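Local structure of isoaspartyl dipeptidase (Fervidobacterium islandicum, 7CDH) at residues L277-S289 / D303-R315. The protein is a zinc-binding M38 metallopeptidase that probably hydrolyses isoaspartyl (beta-aspartyl) dipeptides, consistent with a role in protein repair. Sequence-based numbering, arbitrary orientation.
Sequences LDNVTISSDGQGS and DVGSVSAVWYTIR. With ZN (zinc ion), chain L.
The last strand of the amidohydrolase TIM barrel, 280-283, runs into the loop of the zinc ligand Asp-285, and helix 309-318 packs against it, with Ile-282 meeting Thr-313 and Val-310. Ile-282 tucks CG1 in over its own backbone, flanked by N and C (chi1 62°), which sends CD1 to the helix, tip to tip with Thr-313 CG2 at 3.9 Å. Thr-313 turns OG1 back to Ala-309 O, 2.8 Å away, a carbonyl that also accepts from Thr-313 N, and so keeps its methyl for Ile-282. A serine in its place would probably open a gap beside Ile-282 CD1, leaving that methyl without its Thr-313 CG2 partner on the helix. Where the strand ends, Ser-284 CB lies on Val-307 CA (3.6 Å); its OG passes beside Val-307 CG1, bonds to Asp-59 and weakly accepts from Gly-286 N. Beyond it Asp-285 OD1 binds zinc at 2.4 Å, its site completed by His-61, His-63 and Glu-156.

A type II turn, Asp-285 to Gly-288, lies against 304-305. Gln-287 N donates to Gly-305 O (2.8 Å) and Gly-305 N to Gly-288 O (3.2 Å). Gly-305 CA also points a hydrogen at Asp-285 O, a nearly straight CA-H...O contact. Val-304 CG1 covers Gln-287 CA, and Val-304 also packs on Phe-385 of a neighbouring subunit. One water bridges Gln-287 OE1 and Val-307 N, while the strongest polar partner of the Gln-287 side chain is Pro-78. Strand, metal-binding aspartate and returning helix together form the eighth beta-alpha step characteristic of the amidohydrolase barrel, with its zinc ligand at the C-terminal end of the strand.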
loop_
_atom_site.group_PDB
_atom_site.type_symbol
_atom_site.label_atom_id
_atom_site.label_comp_id
_atom_site.label_asym_id
_atom_site.label_seq_id
_atom_site.Cartn_x
_atom_site.Cartn_y
_atom_site.Cartn_z
ATOM N N LEU A 277 10.089 -43.910 20.686
ATOM C CA LEU A 277 11.315 -43.324 20.112
ATOM C C LEU A 277 11.112 -43.000 18.622
ATOM O O LEU A 277 11.889 -42.195 18.097
ATOM C CB LEU A 277 12.489 -44.274 20.315
ATOM C CG LEU A 277 13.858 -43.622 20.132
ATOM C CD1 LEU A 277 14.192 -42.738 21.303
ATOM C CD2 LEU A 277 14.947 -44.656 19.939
ATOM N N ASP A 278 10.108 -43.543 17.952
ATOM C CA ASP A 278 9.859 -43.211 16.518
ATOM C C ASP A 278 9.295 -41.781 16.422
ATOM O O ASP A 278 9.326 -41.197 15.335
ATOM C CB ASP A 278 8.988 -44.269 15.834
ATOM C CG ASP A 278 9.718 -45.575 15.492
ATOM O OD1 ASP A 278 10.967 -45.607 15.584
ATOM O OD2 ASP A 278 9.036 -46.577 15.139
ATOM N N ASN A 279 8.864 -41.201 17.538
ATOM C CA ASN A 279 8.101 -39.941 17.530
ATOM C C ASN A 279 8.988 -38.838 18.097
ATOM O O ASN A 279 8.473 -37.833 18.511
ATOM C CB ASN A 279 6.780 -40.135 18.284
ATOM C CG ASN A 279 5.942 -41.224 17.648
ATOM O OD1 ASN A 279 6.290 -42.402 17.739
ATOM N ND2 ASN A 279 4.877 -40.835 16.963
ATOM N N VAL A 280 10.296 -39.025 18.118
ATOM C CA VAL A 280 11.187 -38.120 18.882
ATOM C C VAL A 280 12.309 -37.684 17.969
ATOM O O VAL A 280 12.828 -38.539 17.261
ATOM C CB VAL A 280 11.715 -38.805 20.146
ATOM C CG1 VAL A 280 12.914 -38.052 20.697
ATOM C CG2 VAL A 280 10.614 -38.887 21.176
ATOM N N THR A 281 12.576 -36.377 17.915
ATOM C CA THR A 281 13.785 -35.838 17.246
ATOM C C THR A 281 14.569 -35.094 18.317
ATOM O O THR A 281 13.989 -34.787 19.343
ATOM C CB THR A 281 13.459 -34.988 16.007
ATOM O OG1 THR A 281 12.789 -33.825 16.476
ATOM C CG2 THR A 281 12.602 -35.691 14.976
ATOM N N ILE A 282 15.846 -34.872 18.081
ATOM C CA ILE A 282 16.623 -33.847 18.819
ATOM C C ILE A 282 17.175 -32.788 17.847
ATOM O O ILE A 282 17.351 -33.062 16.612
ATOM C CB ILE A 282 17.732 -34.519 19.644
ATOM C CG1 ILE A 282 18.737 -35.257 18.761
ATOM C CG2 ILE A 282 17.109 -35.419 20.701
ATOM C CD1 ILE A 282 20.020 -35.615 19.481
ATOM N N SER A 283 17.469 -31.614 18.406
ATOM C CA SER A 283 18.044 -30.463 17.665
ATOM C C SER A 283 19.006 -29.679 18.568
ATOM O O SER A 283 18.796 -29.636 19.803
ATOM C CB SER A 283 16.929 -29.602 17.127
ATOM O OG SER A 283 16.214 -28.969 18.182
ATOM N N SER A 284 20.027 -29.061 17.986
ATOM C CA SER A 284 21.048 -28.303 18.760
ATOM C C SER A 284 20.439 -27.020 19.280
ATOM O O SER A 284 20.811 -26.594 20.411
ATOM C CB SER A 284 22.243 -27.987 17.944
ATOM O OG SER A 284 21.863 -27.411 16.703
ATOM N N ASP A 285 19.558 -26.418 18.480
ATOM C CA ASP A 285 19.225 -24.981 18.622
ATOM C C ASP A 285 20.529 -24.184 18.453
ATOM O O ASP A 285 20.810 -23.287 19.266
ATOM C CB ASP A 285 18.573 -24.724 19.978
ATOM C CG ASP A 285 17.664 -23.519 19.950
ATOM O OD1 ASP A 285 17.471 -23.015 18.853
ATOM O OD2 ASP A 285 17.115 -23.134 21.010
ATOM N N GLY A 286 21.346 -24.583 17.488
ATOM C CA GLY A 286 22.708 -24.059 17.333
ATOM C C GLY A 286 22.676 -22.566 17.078
ATOM O O GLY A 286 21.779 -22.156 16.338
ATOM N N GLN A 287 23.637 -21.826 17.653
ATOM C CA GLN A 287 23.753 -20.334 17.640
ATOM C C GLN A 287 22.614 -19.688 18.450
ATOM O O GLN A 287 22.576 -18.456 18.531
ATOM C CB GLN A 287 23.804 -19.806 16.210
ATOM C CG GLN A 287 24.793 -20.576 15.363
ATOM C CD GLN A 287 26.150 -20.656 16.026
ATOM O OE1 GLN A 287 26.697 -21.730 16.269
ATOM N NE2 GLN A 287 26.702 -19.502 16.341
ATOM N N GLY A 288 21.707 -20.483 19.020
ATOM C CA GLY A 288 20.649 -19.984 19.908
ATOM C C GLY A 288 21.255 -19.334 21.138
ATOM O O GLY A 288 22.484 -19.491 21.349
ATOM N N SER A 289 20.439 -18.585 21.884
ATOM C CA SER A 289 20.757 -18.016 23.223
ATOM C C SER A 289 20.627 -19.098 24.318
ATOM O O SER A 289 19.531 -19.711 24.404
ATOM C CB SER A 289 19.860 -16.842 23.490
ATOM O OG SER A 289 18.663 -16.973 22.734
ATOM N N ASP A 303 24.461 -19.102 27.407
ATOM C CA ASP A 303 25.305 -18.807 26.213
ATOM C C ASP A 303 24.600 -19.432 24.986
ATOM O O ASP A 303 23.320 -19.265 24.897
ATOM C CB ASP A 303 26.783 -19.179 26.480
ATOM C CG ASP A 303 27.864 -18.264 25.869
ATOM O OD1 ASP A 303 27.985 -17.080 26.286
ATOM O OD2 ASP A 303 28.627 -18.747 25.002
ATOM N N VAL A 304 25.369 -20.152 24.137
ATOM C CA VAL A 304 25.169 -20.366 22.660
ATOM C C VAL A 304 25.017 -21.868 22.318
ATOM O O VAL A 304 25.960 -22.624 22.485
ATOM C CB VAL A 304 26.347 -19.769 21.845
ATOM C CG1 VAL A 304 26.015 -19.630 20.368
ATOM C CG2 VAL A 304 26.848 -18.442 22.400
ATOM N N GLY A 305 23.897 -22.286 21.735
ATOM C CA GLY A 305 23.784 -23.615 21.115
ATOM C C GLY A 305 24.982 -23.918 20.213
ATOM O O GLY A 305 25.374 -23.043 19.439
ATOM N N SER A 306 25.516 -25.149 20.276
ATOM C CA SER A 306 26.464 -25.727 19.288
ATOM C C SER A 306 25.789 -26.903 18.571
ATOM O O SER A 306 25.097 -27.650 19.239
ATOM C CB SER A 306 27.771 -26.149 19.926
ATOM O OG SER A 306 28.742 -26.449 18.909
ATOM N N VAL A 307 25.987 -27.027 17.264
ATOM C CA VAL A 307 25.545 -28.200 16.474
ATOM C C VAL A 307 26.287 -29.456 16.982
ATOM O O VAL A 307 25.781 -30.575 16.730
ATOM C CB VAL A 307 25.723 -28.002 14.959
ATOM C CG1 VAL A 307 24.794 -26.932 14.435
ATOM C CG2 VAL A 307 27.154 -27.688 14.593
ATOM N N SER A 308 27.417 -29.291 17.683
ATOM C CA SER A 308 28.141 -30.395 18.373
ATOM C C SER A 308 27.204 -31.102 19.376
ATOM O O SER A 308 27.402 -32.320 19.646
ATOM C CB SER A 308 29.423 -29.910 19.023
ATOM O OG SER A 308 29.164 -29.247 20.254
ATOM N N ALA A 309 26.170 -30.420 19.860
ATOM C CA ALA A 309 25.228 -31.032 20.812
ATOM C C ALA A 309 24.605 -32.321 20.245
ATOM O O ALA A 309 24.159 -33.145 21.050
ATOM C CB ALA A 309 24.162 -30.050 21.191
ATOM N N VAL A 310 24.536 -32.511 18.934
ATOM C CA VAL A 310 23.708 -33.614 18.391
ATOM C C VAL A 310 24.448 -34.942 18.631
ATOM O O VAL A 310 23.852 -35.893 19.194
ATOM C CB VAL A 310 23.347 -33.390 16.917
ATOM C CG1 VAL A 310 22.888 -34.686 16.269
ATOM C CG2 VAL A 310 22.265 -32.322 16.782
ATOM N N TRP A 311 25.704 -35.012 18.223
ATOM C CA TRP A 311 26.505 -36.245 18.350
ATOM C C TRP A 311 26.845 -36.454 19.829
ATOM O O TRP A 311 26.845 -37.607 20.313
ATOM C CB TRP A 311 27.729 -36.170 17.447
ATOM C CG TRP A 311 28.553 -37.411 17.470
ATOM C CD1 TRP A 311 29.852 -37.504 17.861
ATOM C CD2 TRP A 311 28.127 -38.739 17.130
ATOM N NE1 TRP A 311 30.278 -38.788 17.747
ATOM C CE2 TRP A 311 29.249 -39.571 17.293
ATOM C CE3 TRP A 311 26.933 -39.298 16.664
ATOM C CZ2 TRP A 311 29.207 -40.942 17.030
ATOM C CZ3 TRP A 311 26.882 -40.651 16.422
ATOM C CH2 TRP A 311 28.005 -41.462 16.601
ATOM N N TYR A 312 27.040 -35.372 20.558
ATOM C CA TYR A 312 27.260 -35.435 22.016
ATOM C C TYR A 312 26.078 -36.167 22.665
ATOM O O TYR A 312 26.320 -37.026 23.538
ATOM C CB TYR A 312 27.454 -34.031 22.582
ATOM C CG TYR A 312 27.723 -33.985 24.064
ATOM C CD1 TYR A 312 28.967 -34.285 24.587
ATOM C CD2 TYR A 312 26.725 -33.651 24.948
ATOM C CE1 TYR A 312 29.213 -34.225 25.948
ATOM C CE2 TYR A 312 26.943 -33.599 26.307
ATOM C CZ TYR A 312 28.195 -33.881 26.809
ATOM O OH TYR A 312 28.381 -33.814 28.154
ATOM N N THR A 313 24.852 -35.792 22.294
ATOM C CA THR A 313 23.596 -36.276 22.938
ATOM C C THR A 313 23.422 -37.757 22.570
ATOM O O THR A 313 23.168 -38.530 23.464
ATOM C CB THR A 313 22.382 -35.377 22.642
ATOM O OG1 THR A 313 22.631 -34.101 23.255
ATOM C CG2 THR A 313 21.076 -35.924 23.184
ATOM N N ILE A 314 23.687 -38.136 21.331
ATOM C CA ILE A 314 23.660 -39.553 20.885
ATOM C C ILE A 314 24.660 -40.383 21.725
ATOM O O ILE A 314 24.287 -41.483 22.192
ATOM C CB ILE A 314 23.930 -39.632 19.380
ATOM C CG1 ILE A 314 22.759 -39.056 18.588
ATOM C CG2 ILE A 314 24.242 -41.062 18.945
ATOM C CD1 ILE A 314 23.100 -38.789 17.140
ATOM N N ARG A 315 25.868 -39.876 21.943
ATOM C CA ARG A 315 26.910 -40.560 22.740
ATOM C C ARG A 315 26.432 -40.702 24.193
ATOM O O ARG A 315 26.712 -41.757 24.794
ATOM C CB ARG A 315 28.246 -39.829 22.645
ATOM C CG ARG A 315 28.972 -40.086 21.336
ATOM C CD ARG A 315 30.345 -39.475 21.317
ATOM N NE ARG A 315 31.239 -40.269 22.142
ATOM C CZ ARG A 315 32.571 -40.142 22.186
ATOM N NH1 ARG A 315 33.185 -39.234 21.447
ATOM N NH2 ARG A 315 33.283 -40.938 22.971
HETATM ZN ZN ZN L . 15.421 -21.911 18.419
HETATM O O HOH W 1 26.912 -24.485 16.369
#